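Local coordinates for protein GH26A (PDB 6Q75) that is a family 26 glycoside hydrolase that probably cleaves beta-linked polysaccharides, possibly mannans as many relatives do, at residues 246-251 and 272-277; 256-261 and 287-292; 276-281 and 296-301; 281-286 and 312-317. All blocks are in the same frame, centred on the assembly; numbering follows the deposited sequence.

Interaction 1: residues 246-251 and 272-277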
loop_
_atom_site.group_PDB
_atom_site.type_symbol
_atom_site.label_atom_id
_atom_site.label_comp_id
_atom_site.label_asym_id
_atom_site.label_seq_id
_atom_site.Cartn_x
_atom_site.Cartn_y
_atom_site.Cartn_z
ATOM N N ILE A 246 -0.781 -7.374 6.936
ATOM C CA ILE A 246 0.591 -6.859 6.940
ATOM C C ILE A 246 0.528 -5.417 7.407
ATOM O O ILE A 246 -0.381 -4.679 7.012
ATOM C CB ILE A 246 1.206 -6.967 5.533
ATOM C CG1 ILE A 246 1.267 -8.431 5.095
ATOM C CG2 ILE A 246 2.631 -6.323 5.497
ATOM C CD1 ILE A 246 2.106 -8.657 3.897
ATOM N N LEU A 247 1.503 -4.986 8.224
ATOM C CA LEU A 247 1.598 -3.583 8.620
ATOM C C LEU A 247 2.746 -2.910 7.884
ATOM O O LEU A 247 3.779 -3.523 7.625
ATOM C CB LEU A 247 1.774 -3.409 10.143
ATOM C CG LEU A 247 0.599 -3.834 11.041
ATOM C CD1 LEU A 247 0.449 -5.338 11.139
ATOM C CD2 LEU A 247 0.695 -3.189 12.447
ATOM N N ALA A 248 2.526 -1.679 7.455
ATOM C CA ALA A 248 3.533 -1.007 6.661
ATOM C C ALA A 248 3.602 0.445 7.085
ATOM O O ALA A 248 2.680 0.988 7.698
ATOM C CB ALA A 248 3.229 -1.088 5.161
ATOM N N THR A 249 4.712 1.074 6.739
ATOM C CA THR A 249 4.846 2.501 6.997
ATOM C C THR A 249 5.633 3.144 5.864
ATOM O O THR A 249 6.345 2.472 5.113
ATOM C CB THR A 249 5.494 2.773 8.360
ATOM O OG1 THR A 249 5.271 4.147 8.713
ATOM C CG2 THR A 249 6.965 2.487 8.314
ATOM N N ASP A 250 5.467 4.460 5.737
ATOM C CA ASP A 250 6.095 5.264 4.699
ATOM C C ASP A 250 7.210 6.071 5.338
ATOM O O ASP A 250 6.975 6.767 6.335
ATOM C CB ASP A 250 5.078 6.202 4.020
ATOM C CG ASP A 250 4.013 5.427 3.231
ATOM O OD1 ASP A 250 4.142 4.197 3.100
ATOM O OD2 ASP A 250 3.066 6.036 2.734
ATOM N N VAL A 251 8.415 5.960 4.776
ATOM C CA VAL A 251 9.625 6.560 5.342
ATOM C C VAL A 251 10.320 7.344 4.236
ATOM O O VAL A 251 10.869 6.753 3.293
ATOM C CB VAL A 251 10.580 5.519 5.941
ATOM C CG1 VAL A 251 11.893 6.225 6.386
ATOM C CG2 VAL A 251 9.919 4.804 7.124
ATOM N N PRO A 272 3.704 -9.658 9.376
ATOM C CA PRO A 272 4.826 -9.039 8.657
ATOM C C PRO A 272 4.699 -7.524 8.643
ATOM O O PRO A 272 3.598 -6.970 8.714
ATOM C CB PRO A 272 4.723 -9.609 7.237
ATOM C CG PRO A 272 3.794 -10.851 7.371
ATOM C CD PRO A 272 2.886 -10.528 8.512
ATOM N N ILE A 273 5.850 -6.858 8.563
ATOM C CA ILE A 273 5.875 -5.417 8.357
ATOM C C ILE A 273 6.610 -5.121 7.056
ATOM O O ILE A 273 7.382 -5.944 6.547
ATOM C CB ILE A 273 6.523 -4.654 9.535
ATOM C CG1 ILE A 273 7.990 -5.040 9.683
ATOM C CG2 ILE A 273 5.761 -4.861 10.826
ATOM C CD1 ILE A 273 8.689 -4.224 10.744
ATOM N N ALA A 274 6.389 -3.910 6.533
ATOM C CA ALA A 274 7.001 -3.540 5.263
ATOM C C ALA A 274 7.161 -2.032 5.194
ATOM O O ALA A 274 6.471 -1.290 5.897
ATOM C CB ALA A 274 6.157 -4.011 4.073
ATOM N N LEU A 275 8.061 -1.591 4.315
ATOM C CA LEU A 275 8.213 -0.168 4.001
ATOM C C LEU A 275 7.318 0.135 2.811
ATOM O O LEU A 275 7.703 -0.068 1.656
ATOM C CB LEU A 275 9.677 0.179 3.711
ATOM C CG LEU A 275 10.620 0.048 4.902
ATOM C CD1 LEU A 275 12.102 -0.084 4.434
ATOM C CD2 LEU A 275 10.407 1.174 5.867
ATOM N N GLY A 276 6.112 0.637 3.093
ATOM C CA GLY A 276 5.118 0.778 2.049
ATOM C C GLY A 276 5.475 1.795 0.988
ATOM O O GLY A 276 5.117 1.613 -0.184
ATOM N N GLU A 277 6.166 2.886 1.379
ATOM C CA GLU A 277 6.745 3.848 0.457
ATOM C C GLU A 277 8.055 4.308 1.055
ATOM O O GLU A 277 8.144 4.496 2.266
ATOM C CB GLU A 277 5.913 5.118 0.249
ATOM C CG GLU A 277 4.507 4.890 -0.292
ATOM C CD GLU A 277 3.718 6.176 -0.423
ATOM O OE1 GLU A 277 4.345 7.259 -0.405
ATOM O OE2 GLU A 277 2.471 6.078 -0.582
#
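Asp250 and Glu277 stack their carboxylates, the two planes 27° apart. Asp250 OD2 lies over one face of the Glu277 group, 3.2 Å from Glu277 CD, and Trp299 stands on the opposite side of it. The oxygens have partners beyond the two strands: Asn219 ND2 bonds Asp250 OD1, Tyr252 OH bonds Glu277 OE1, and a Tris molecule, probably from the crystallisation liquor, bonds Glu277 OE2. With its CG beside the backbone N (chi1 -66°), Asp250 leans back over the neighbouring strand, bringing its OD1 within 3.5 Å of Glu277 CB. An alanine in place of Glu277 would probably leave Tyr252 OH without its hydrogen-bond partner and open a gap under the Asp250 carboxylate.

These are adjacent parallel strands of the (beta/alpha)8 barrel, joined by helix 258-268 as a beta-alpha-beta unit. Glu277 sits at the C-terminal end of the seventh strand, the place where clan GH-A enzymes such as those of family 26 carry their nucleophile, which is consistent with that role.

Backbone bonds zip the pair together, from Leu247 N to Pro272 O (2.9 Å) through Thr249 N to Ala274 O (3.1 Å), ending with Val251 N to Glu277 O (2.9 Å). Gly276 N gives Thr249 O a 2.7 Å bond where the pairing steps past one residue; a side chain on Gly276 would crowd Asp250 OD1 and Ala248 CB. Ala248 and Ala274 line the same face as the carboxylates, whereas Leu247 and Ile273 face helix 258-268. Near the strand ends Val251 CG2 meets Leu275 CD2 at 3.9 Å.

Interaction 2: residues 256-261 and 287-292; sequences YEQKDY and LEAQPK
On the outside of the barrel, the start of helix 258-268 meets the end of helix 284-289, where Gln290 is the first residue to leave the helical path. Its side-chain amide docks against the turn that leads into the first helix. Gln290 NE2 donates twice, to Tyr256 O at 3.0 Å and to Gln258 OE1 at 2.8 Å; both acceptors lie close to the Gln290 amide plane, but each receives its hydrogen from above its own carbonyl plane. The two glutamines run past each other in opposite directions, their amides turned 66° apart, and Gln258 NE2 returns a bond to Ala289 O (3.2 Å). On the other amide atom, Gln290 OE1 accepts from Trp293 NE1 and from a water that also donates to Glu257 O.

Extended beyond CG, the Gln290 chain runs along the Tyr261 ring. Gln290 CB sits over one face, 3.8 Å from the ring centroid of Tyr261, in a CH-pi contact. Beyond the ring, Tyr261 OH accepts Lys292 N at 3.1 Å.

Because NE2 meets two acceptors while OE1 meets two donors, the Gln290 amide has its orientation defined: turning it over would probably set the NH2 against Trp293 NE1 and the oxygen against Tyr256 O and Gln258 OE1.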
loop_
_atom_site.group_PDB
_atom_site.type_symbol
_atom_site.label_atom_id
_atom_site.label_comp_id
_atom_site.label_asym_id
_atom_site.label_seq_id
_atom_site.Cartn_x
_atom_site.Cartn_y
_atom_site.Cartn_z
ATOM N N TYR A 256 14.914 6.322 8.864
ATOM C CA TYR A 256 14.665 4.958 9.348
ATOM C C TYR A 256 14.992 4.871 10.840
ATOM O O TYR A 256 15.921 4.199 11.267
ATOM C CB TYR A 256 15.469 3.955 8.531
ATOM C CG TYR A 256 15.097 3.926 7.077
ATOM C CD1 TYR A 256 13.940 3.261 6.650
ATOM C CD2 TYR A 256 15.871 4.581 6.120
ATOM C CE1 TYR A 256 13.577 3.246 5.310
ATOM C CE2 TYR A 256 15.514 4.575 4.777
ATOM C CZ TYR A 256 14.355 3.912 4.381
ATOM O OH TYR A 256 14.014 3.884 3.051
ATOM N N GLU A 257 14.180 5.568 11.640
ATOM C CA GLU A 257 14.387 5.604 13.083
ATOM C C GLU A 257 14.171 4.229 13.686
ATOM O O GLU A 257 13.180 3.556 13.374
ATOM C CB GLU A 257 13.431 6.589 13.751
ATOM C CG GLU A 257 13.618 8.005 13.310
ATOM C CD GLU A 257 14.518 8.779 14.262
ATOM O OE1 GLU A 257 15.055 8.180 15.220
ATOM O OE2 GLU A 257 14.690 9.990 14.036
ATOM N N GLN A 258 15.095 3.823 14.565
ATOM C CA GLN A 258 14.965 2.524 15.226
ATOM C C GLN A 258 13.725 2.467 16.120
ATOM O O GLN A 258 13.049 1.434 16.190
ATOM C CB GLN A 258 16.224 2.227 16.036
ATOM C CG GLN A 258 16.393 0.743 16.364
ATOM C CD GLN A 258 16.742 -0.069 15.125
ATOM O OE1 GLN A 258 17.318 0.452 14.170
ATOM N NE2 GLN A 258 16.402 -1.348 15.141
ATOM N N LYS A 259 13.418 3.566 16.814
ATOM C CA LYS A 259 12.246 3.603 17.684
ATOM C C LYS A 259 10.957 3.414 16.890
ATOM O O LYS A 259 10.045 2.723 17.349
ATOM C CB LYS A 259 12.200 4.927 18.447
ATOM N N ASP A 260 10.850 4.045 15.712
ATOM C CA ASP A 260 9.664 3.851 14.864
ATOM C C ASP A 260 9.540 2.398 14.417
ATOM O O ASP A 260 8.438 1.835 14.403
ATOM C CB ASP A 260 9.729 4.743 13.630
ATOM C CG ASP A 260 9.640 6.220 13.953
ATOM O OD1 ASP A 260 9.391 6.591 15.120
ATOM O OD2 ASP A 260 9.857 7.008 13.019
ATOM N N TYR A 261 10.656 1.788 13.992
ATOM C CA TYR A 261 10.652 0.353 13.705
ATOM C C TYR A 261 10.173 -0.444 14.912
ATOM O O TYR A 261 9.301 -1.313 14.783
ATOM C CB TYR A 261 12.051 -0.079 13.269
ATOM C CG TYR A 261 12.334 -1.561 13.087
ATOM C CD1 TYR A 261 12.019 -2.216 11.902
ATOM C CD2 TYR A 261 13.024 -2.276 14.065
ATOM C CE1 TYR A 261 12.349 -3.573 11.734
ATOM C CE2 TYR A 261 13.345 -3.599 13.901
ATOM C CZ TYR A 261 13.025 -4.243 12.738
ATOM O OH TYR A 261 13.385 -5.567 12.615
ATOM N N LEU A 287 19.201 -1.953 7.023
ATOM C CA LEU A 287 18.553 -3.253 6.865
ATOM C C LEU A 287 19.124 -4.290 7.825
ATOM O O LEU A 287 18.382 -5.137 8.325
ATOM C CB LEU A 287 18.685 -3.747 5.427
ATOM C CG LEU A 287 18.040 -2.871 4.363
ATOM C CD1 LEU A 287 18.360 -3.430 2.991
ATOM C CD2 LEU A 287 16.533 -2.772 4.590
ATOM N N GLU A 288 20.425 -4.222 8.131
ATOM C CA GLU A 288 20.984 -5.150 9.102
ATOM C C GLU A 288 20.375 -4.917 10.481
ATOM O O GLU A 288 20.100 -5.863 11.220
ATOM C CB GLU A 288 22.510 -4.990 9.151
ATOM C CG GLU A 288 23.202 -5.866 10.167
ATOM N N ALA A 289 20.145 -3.659 10.834
ATOM C CA ALA A 289 19.568 -3.315 12.124
ATOM C C ALA A 289 18.062 -3.506 12.154
ATOM O O ALA A 289 17.486 -3.620 13.245
ATOM C CB ALA A 289 19.840 -1.843 12.444
ATOM N N GLN A 290 17.429 -3.530 10.988
ATOM C CA GLN A 290 15.966 -3.566 10.867
ATOM C C GLN A 290 15.550 -4.666 9.890
ATOM O O GLN A 290 14.923 -4.420 8.850
ATOM C CB GLN A 290 15.433 -2.190 10.455
ATOM C CG GLN A 290 15.736 -1.139 11.517
ATOM C CD GLN A 290 15.414 0.288 11.114
ATOM O OE1 GLN A 290 14.611 0.503 10.195
ATOM N NE2 GLN A 290 16.010 1.250 11.773
ATOM N N PRO A 291 15.847 -5.918 10.234
ATOM C CA PRO A 291 15.706 -7.013 9.258
ATOM C C PRO A 291 14.267 -7.401 8.993
ATOM O O PRO A 291 14.010 -8.114 8.022
ATOM C CB PRO A 291 16.482 -8.167 9.910
ATOM C CG PRO A 291 16.364 -7.900 11.373
ATOM C CD PRO A 291 16.328 -6.390 11.541
ATOM N N LYS A 292 13.328 -6.963 9.815
ATOM C CA LYS A 292 11.951 -7.414 9.641
ATOM C C LYS A 292 11.235 -6.741 8.470
ATOM O O LYS A 292 10.152 -7.196 8.086
ATOM C CB LYS A 292 11.180 -7.186 10.941
ATOM C CG LYS A 292 11.510 -8.203 12.040
ATOM C CD LYS A 292 10.791 -7.855 13.328
ATOM C CE LYS A 292 11.393 -8.582 14.526
ATOM N NZ LYS A 292 10.964 -9.976 14.601
HETATM O O HOH W 1 12.729 2.633 10.694
#

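Interaction 3: residues 276-281 and 296-301; sequences GEVGQL and FMVWSN
Val278 supplies both backbone hydrogen bonds of this pairing: its N donates to Met297 O at 2.9 Å, and Val278 O accepts from Trp299 N at 3.0 Å. With Val278 facing Val298 as the parallel bridge, these bonds join the seventh strand of the barrel to the weakly bonded eighth. A further CA-H...O contact sets Glu277 CA 3.2 Å from Met297 O.

At the mouth of the barrel, the Glu277 carboxylate lies alongside the indole of Trp299, planes 26° apart, with Glu277 OE2 3.3 Å from Trp299 CZ3, while Tyr252 OH bonds Glu277 OE1. Trp299 CG, anti to the backbone N (chi1 -172°), carries the indole to the side where Glu277 lies, and His51 stacks on it. Met297 bends at its last torsion, so that its CE reaches both Gly276 O and Glu277 CG. A serine in place of Glu277 would probably deprive the Trp299 ring of the carboxylate beside it and leave the Met297 methyl freer to turn.

Towards the outer helices the contact becomes apolar. Val278 CG2 meets Val298 CG2 at 3.7 Å. Leu281 CD2 lies over a face of the Phe296 ring, 3.9 Å from its centroid, and is pressed tightly against Val298 CG2 (3.5 Å). The same two strands thus present a carboxylate and an indole to a probable pocket holding Tris and glycerol, likely from the crystallisation liquor, and hydrocarbon to helix 309-316.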
loop_
_atom_site.group_PDB
_atom_site.type_symbol
_atom_site.label_atom_id
_atom_site.label_comp_id
_atom_site.label_asym_id
_atom_site.label_seq_id
_atom_site.Cartn_x
_atom_site.Cartn_y
_atom_site.Cartn_z
ATOM N N GLY A 276 6.112 0.637 3.093
ATOM C CA GLY A 276 5.118 0.778 2.049
ATOM C C GLY A 276 5.475 1.795 0.988
ATOM O O GLY A 276 5.117 1.613 -0.184
ATOM N N GLU A 277 6.166 2.886 1.379
ATOM C CA GLU A 277 6.745 3.848 0.457
ATOM C C GLU A 277 8.055 4.308 1.055
ATOM O O GLU A 277 8.144 4.496 2.266
ATOM C CB GLU A 277 5.913 5.118 0.249
ATOM C CG GLU A 277 4.507 4.890 -0.292
ATOM C CD GLU A 277 3.718 6.176 -0.423
ATOM O OE1 GLU A 277 4.345 7.259 -0.405
ATOM O OE2 GLU A 277 2.471 6.078 -0.582
ATOM N N VAL A 278 9.047 4.492 0.204
ATOM C CA VAL A 278 10.299 5.124 0.618
ATOM C C VAL A 278 10.745 6.087 -0.463
ATOM O O VAL A 278 10.361 5.984 -1.633
ATOM C CB VAL A 278 11.452 4.134 0.914
ATOM C CG1 VAL A 278 11.005 3.058 1.909
ATOM C CG2 VAL A 278 12.009 3.532 -0.374
ATOM N N GLY A 279 11.588 7.031 -0.051
ATOM C CA GLY A 279 12.246 7.888 -1.019
ATOM C C GLY A 279 13.702 7.462 -1.093
ATOM O O GLY A 279 14.057 6.615 -1.911
ATOM N N GLN A 280 14.534 8.025 -0.227
ATOM C CA GLN A 280 15.882 7.505 -0.033
ATOM C C GLN A 280 15.825 6.037 0.380
ATOM O O GLN A 280 15.100 5.674 1.307
ATOM C CB GLN A 280 16.605 8.297 1.063
ATOM C CG GLN A 280 16.785 9.762 0.754
ATOM C CD GLN A 280 17.598 10.460 1.835
ATOM O OE1 GLN A 280 18.313 9.798 2.602
ATOM N NE2 GLN A 280 17.487 11.793 1.908
ATOM N N LEU A 281 16.589 5.202 -0.315
ATOM C CA LEU A 281 16.561 3.765 -0.048
ATOM C C LEU A 281 17.160 3.454 1.324
ATOM O O LEU A 281 18.012 4.205 1.813
ATOM C CB LEU A 281 17.339 3.019 -1.124
ATOM C CG LEU A 281 16.599 2.868 -2.450
ATOM C CD1 LEU A 281 17.579 2.522 -3.561
ATOM C CD2 LEU A 281 15.574 1.762 -2.295
ATOM N N PHE A 296 10.407 -2.918 0.314
ATOM C CA PHE A 296 10.365 -1.469 0.219
ATOM C C PHE A 296 9.781 -1.132 -1.138
ATOM O O PHE A 296 9.896 -1.928 -2.069
ATOM C CB PHE A 296 11.771 -0.845 0.393
ATOM C CG PHE A 296 12.756 -1.231 -0.672
ATOM C CD1 PHE A 296 12.727 -0.642 -1.941
ATOM C CD2 PHE A 296 13.781 -2.124 -0.387
ATOM C CE1 PHE A 296 13.683 -0.974 -2.916
ATOM C CE2 PHE A 296 14.726 -2.468 -1.358
ATOM C CZ PHE A 296 14.684 -1.885 -2.621
ATOM N N MET A 297 9.157 0.053 -1.257
ATOM C CA MET A 297 8.623 0.494 -2.543
ATOM C C MET A 297 9.017 1.948 -2.759
ATOM O O MET A 297 8.484 2.836 -2.091
ATOM C CB MET A 297 7.089 0.340 -2.597
ATOM C CG MET A 297 6.594 0.577 -4.010
ATOM S SD MET A 297 4.800 0.658 -4.200
ATOM C CE MET A 297 4.415 2.111 -3.215
ATOM N N VAL A 298 9.957 2.193 -3.677
ATOM C CA VAL A 298 10.374 3.560 -3.966
ATOM C C VAL A 298 9.279 4.304 -4.715
ATOM O O VAL A 298 8.592 3.740 -5.583
ATOM C CB VAL A 298 11.692 3.556 -4.753
ATOM C CG1 VAL A 298 12.099 4.972 -5.108
ATOM C CG2 VAL A 298 12.752 2.913 -3.924
ATOM N N TRP A 299 9.088 5.570 -4.362
ATOM C CA TRP A 299 7.999 6.369 -4.923
ATOM C C TRP A 299 8.422 6.955 -6.263
ATOM O O TRP A 299 9.147 7.942 -6.306
ATOM C CB TRP A 299 7.608 7.483 -3.964
ATOM C CG TRP A 299 6.355 8.184 -4.444
ATOM C CD1 TRP A 299 6.280 9.368 -5.113
ATOM C CD2 TRP A 299 5.013 7.682 -4.355
ATOM N NE1 TRP A 299 4.962 9.667 -5.397
ATOM C CE2 TRP A 299 4.168 8.641 -4.950
ATOM C CE3 TRP A 299 4.441 6.531 -3.795
ATOM C CZ2 TRP A 299 2.771 8.473 -5.023
ATOM C CZ3 TRP A 299 3.068 6.371 -3.865
ATOM C CH2 TRP A 299 2.248 7.336 -4.477
ATOM N N SER A 300 7.936 6.379 -7.361
ATOM C CA SER A 300 8.169 6.948 -8.692
ATOM C C SER A 300 9.565 7.509 -8.919
ATOM O O SER A 300 10.541 6.764 -8.830
ATOM C CB SER A 300 7.117 8.008 -8.976
ATOM O OG SER A 300 5.833 7.346 -8.982
ATOM N N ASN A 301 9.686 8.800 -9.261
ATOM C CA ASN A 301 11.014 9.264 -9.672
ATOM C C ASN A 301 11.931 9.552 -8.500
ATOM O O ASN A 301 13.055 10.024 -8.727
ATOM C CB ASN A 301 10.944 10.512 -10.577
ATOM C CG ASN A 301 12.223 10.689 -11.429
ATOM O OD1 ASN A 301 12.756 9.717 -11.962
ATOM N ND2 ASN A 301 12.717 11.928 -11.539
#

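Interaction 4: residues 281-286 and 312-317; sequences LPRPLV and VKEVYG
Arg283 NH1 and Glu314 OE2 form a salt bridge, 3.2 Å long. The carboxylate oxygen comes in at the edge of the guanidinium, practically in its plane, and receives the hydrogen on its syn lone pair; the two flat groups are nevertheless turned 35° apart. A bend at chi3 (54°) brings the end of Arg283 back to this oxygen. Beside the bridge, Pro284 CD packs 3.8 Å from Glu314 OE1.

Further in, Val315 carries the apolar contact from helix 309-316. Its CG2 branch, anti to the carbonyl carbon, touches Leu281 CB at 3.8 Å and comes within 3.3 Å of Pro282 O. Leu281 reaches on with CD1 to Val312 CA (3.7 Å), bridging one turn of the helix.

Outside these residues, Arg311 NE makes a second salt bridge, to Glu314 OE1, and Asn307 OD1 holds Leu281 N, helping to hold the loop that enters helix 284-289 with Arg283 as its N-cap residue.

Glu314 is thus shared between two arginines, one oxygen each, which probably offsets the closeness of their positive charges. Pro282 O, by contrast, is buried against the Val315 methyl with no polar partner in the model, a likely small cost of this packing.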
loop_
_atom_site.group_PDB
_atom_site.type_symbol
_atom_site.label_atom_id
_atom_site.label_comp_id
_atom_site.label_asym_id
_atom_site.label_seq_id
_atom_site.Cartn_x
_atom_site.Cartn_y
_atom_site.Cartn_z
ATOM N N LEU A 281 16.589 5.202 -0.315
ATOM C CA LEU A 281 16.561 3.765 -0.048
ATOM C C LEU A 281 17.160 3.454 1.324
ATOM O O LEU A 281 18.012 4.205 1.813
ATOM C CB LEU A 281 17.339 3.019 -1.124
ATOM C CG LEU A 281 16.599 2.868 -2.450
ATOM C CD1 LEU A 281 17.579 2.522 -3.561
ATOM C CD2 LEU A 281 15.574 1.762 -2.295
ATOM N N PRO A 282 16.763 2.341 1.948
ATOM C CA PRO A 282 17.442 1.892 3.179
ATOM C C PRO A 282 18.811 1.307 2.858
ATOM O O PRO A 282 18.924 0.354 2.079
ATOM C CB PRO A 282 16.498 0.824 3.741
ATOM C CG PRO A 282 15.719 0.319 2.538
ATOM C CD PRO A 282 15.589 1.504 1.594
ATOM N N ARG A 283 19.854 1.870 3.471
ATOM C CA ARG A 283 21.186 1.336 3.281
ATOM C C ARG A 283 21.319 -0.024 3.961
ATOM O O ARG A 283 20.617 -0.317 4.931
ATOM C CB ARG A 283 22.232 2.281 3.863
ATOM C CG ARG A 283 22.078 3.727 3.461
ATOM C CD ARG A 283 23.379 4.455 3.677
ATOM N NE ARG A 283 24.467 3.761 2.994
ATOM C CZ ARG A 283 25.740 4.142 3.023
ATOM N NH1 ARG A 283 26.658 3.446 2.365
ATOM N NH2 ARG A 283 26.095 5.218 3.715
ATOM N N PRO A 284 22.273 -0.843 3.509
ATOM C CA PRO A 284 22.514 -2.141 4.171
ATOM C C PRO A 284 22.629 -2.066 5.689
ATOM O O PRO A 284 22.091 -2.944 6.366
ATOM C CB PRO A 284 23.830 -2.599 3.520
ATOM C CG PRO A 284 23.720 -2.040 2.120
ATOM C CD PRO A 284 23.083 -0.683 2.284
ATOM N N LEU A 285 23.300 -1.046 6.249
ATOM C CA LEU A 285 23.405 -0.957 7.710
ATOM C C LEU A 285 22.033 -0.833 8.357
ATOM O O LEU A 285 21.785 -1.415 9.420
ATOM C CB LEU A 285 24.256 0.241 8.128
ATOM C CG LEU A 285 25.742 0.200 8.432
ATOM C CD1 LEU A 285 26.110 1.528 9.078
ATOM C CD2 LEU A 285 26.125 -0.976 9.337
ATOM N N VAL A 286 21.145 -0.047 7.743
ATOM C CA VAL A 286 19.778 0.084 8.239
ATOM C C VAL A 286 19.070 -1.263 8.167
ATOM O O VAL A 286 18.386 -1.678 9.114
ATOM C CB VAL A 286 19.019 1.164 7.441
ATOM C CG1 VAL A 286 17.550 1.133 7.762
ATOM C CG2 VAL A 286 19.575 2.568 7.724
ATOM N N VAL A 312 21.353 3.024 -5.463
ATOM C CA VAL A 312 20.379 2.068 -5.988
ATOM C C VAL A 312 21.051 0.717 -6.185
ATOM O O VAL A 312 20.524 -0.328 -5.803
ATOM C CB VAL A 312 19.771 2.574 -7.309
ATOM C CG1 VAL A 312 18.875 1.485 -7.934
ATOM C CG2 VAL A 312 19.009 3.894 -7.100
ATOM N N LYS A 313 22.241 0.727 -6.789
ATOM C CA LYS A 313 22.953 -0.518 -7.052
ATOM C C LYS A 313 23.433 -1.183 -5.761
ATOM O O LYS A 313 23.435 -2.415 -5.662
ATOM C CB LYS A 313 24.128 -0.237 -7.999
ATOM C CG LYS A 313 23.686 0.232 -9.390
ATOM C CD LYS A 313 24.850 0.770 -10.238
ATOM C CE LYS A 313 26.074 -0.090 -10.139
ATOM N NZ LYS A 313 27.266 0.544 -10.784
ATOM N N GLU A 314 23.857 -0.391 -4.772
ATOM C CA GLU A 314 24.254 -0.952 -3.480
ATOM C C GLU A 314 23.101 -1.701 -2.817
ATOM O O GLU A 314 23.293 -2.779 -2.230
ATOM C CB GLU A 314 24.748 0.167 -2.567
ATOM C CG GLU A 314 25.213 -0.281 -1.196
ATOM C CD GLU A 314 25.447 0.894 -0.251
ATOM O OE1 GLU A 314 24.590 1.795 -0.168
ATOM O OE2 GLU A 314 26.505 0.929 0.402
ATOM N N VAL A 315 21.906 -1.116 -2.856
ATOM C CA VAL A 315 20.747 -1.706 -2.190
ATOM C C VAL A 315 20.207 -2.876 -3.001
ATOM O O VAL A 315 19.944 -3.959 -2.464
ATOM C CB VAL A 315 19.679 -0.625 -1.952
ATOM C CG1 VAL A 315 18.367 -1.237 -1.453
ATOM C CG2 VAL A 315 20.182 0.440 -0.968
ATOM N N TYR A 316 20.055 -2.691 -4.316
ATOM C CA TYR A 316 19.626 -3.806 -5.152
ATOM C C TYR A 316 20.633 -4.951 -5.127
ATOM O O TYR A 316 20.248 -6.109 -5.298
ATOM C CB TYR A 316 19.400 -3.343 -6.583
ATOM C CG TYR A 316 17.984 -2.848 -6.827
ATOM C CD1 TYR A 316 17.479 -1.762 -6.128
ATOM C CD2 TYR A 316 17.173 -3.465 -7.752
ATOM C CE1 TYR A 316 16.176 -1.293 -6.353
ATOM C CE2 TYR A 316 15.889 -3.017 -7.986
ATOM C CZ TYR A 316 15.392 -1.945 -7.288
ATOM O OH TYR A 316 14.111 -1.543 -7.556
ATOM N N GLY A 317 21.926 -4.657 -4.943
ATOM C CA GLY A 317 22.939 -5.698 -4.928
ATOM C C GLY A 317 23.217 -6.335 -3.582
ATOM O O GLY A 317 24.012 -7.281 -3.497
#

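Interactions 1 and 3 are the buried pair: both use strand 273-278, share Gly276 and Glu277, and continue one another across the barrel sheet. Backbone bonds dominate in them, and their polar side chains gather at the barrel mouth. Interactions 2 and 4 are only partly buried and lie farther out, using opposite ends of helix 284-289. There every cross-contact bond involves a side chain: neutral amides and a tyrosine hydroxyl, partly with backbone partners, in interaction 2, and a salt bridge in interaction 4. Leu281 belongs to both 3 and 4, tying strand to helix, while Tyr256 OH reaches Gln280 O (2.7 Å), connecting interaction 2 with the loop of interaction 3.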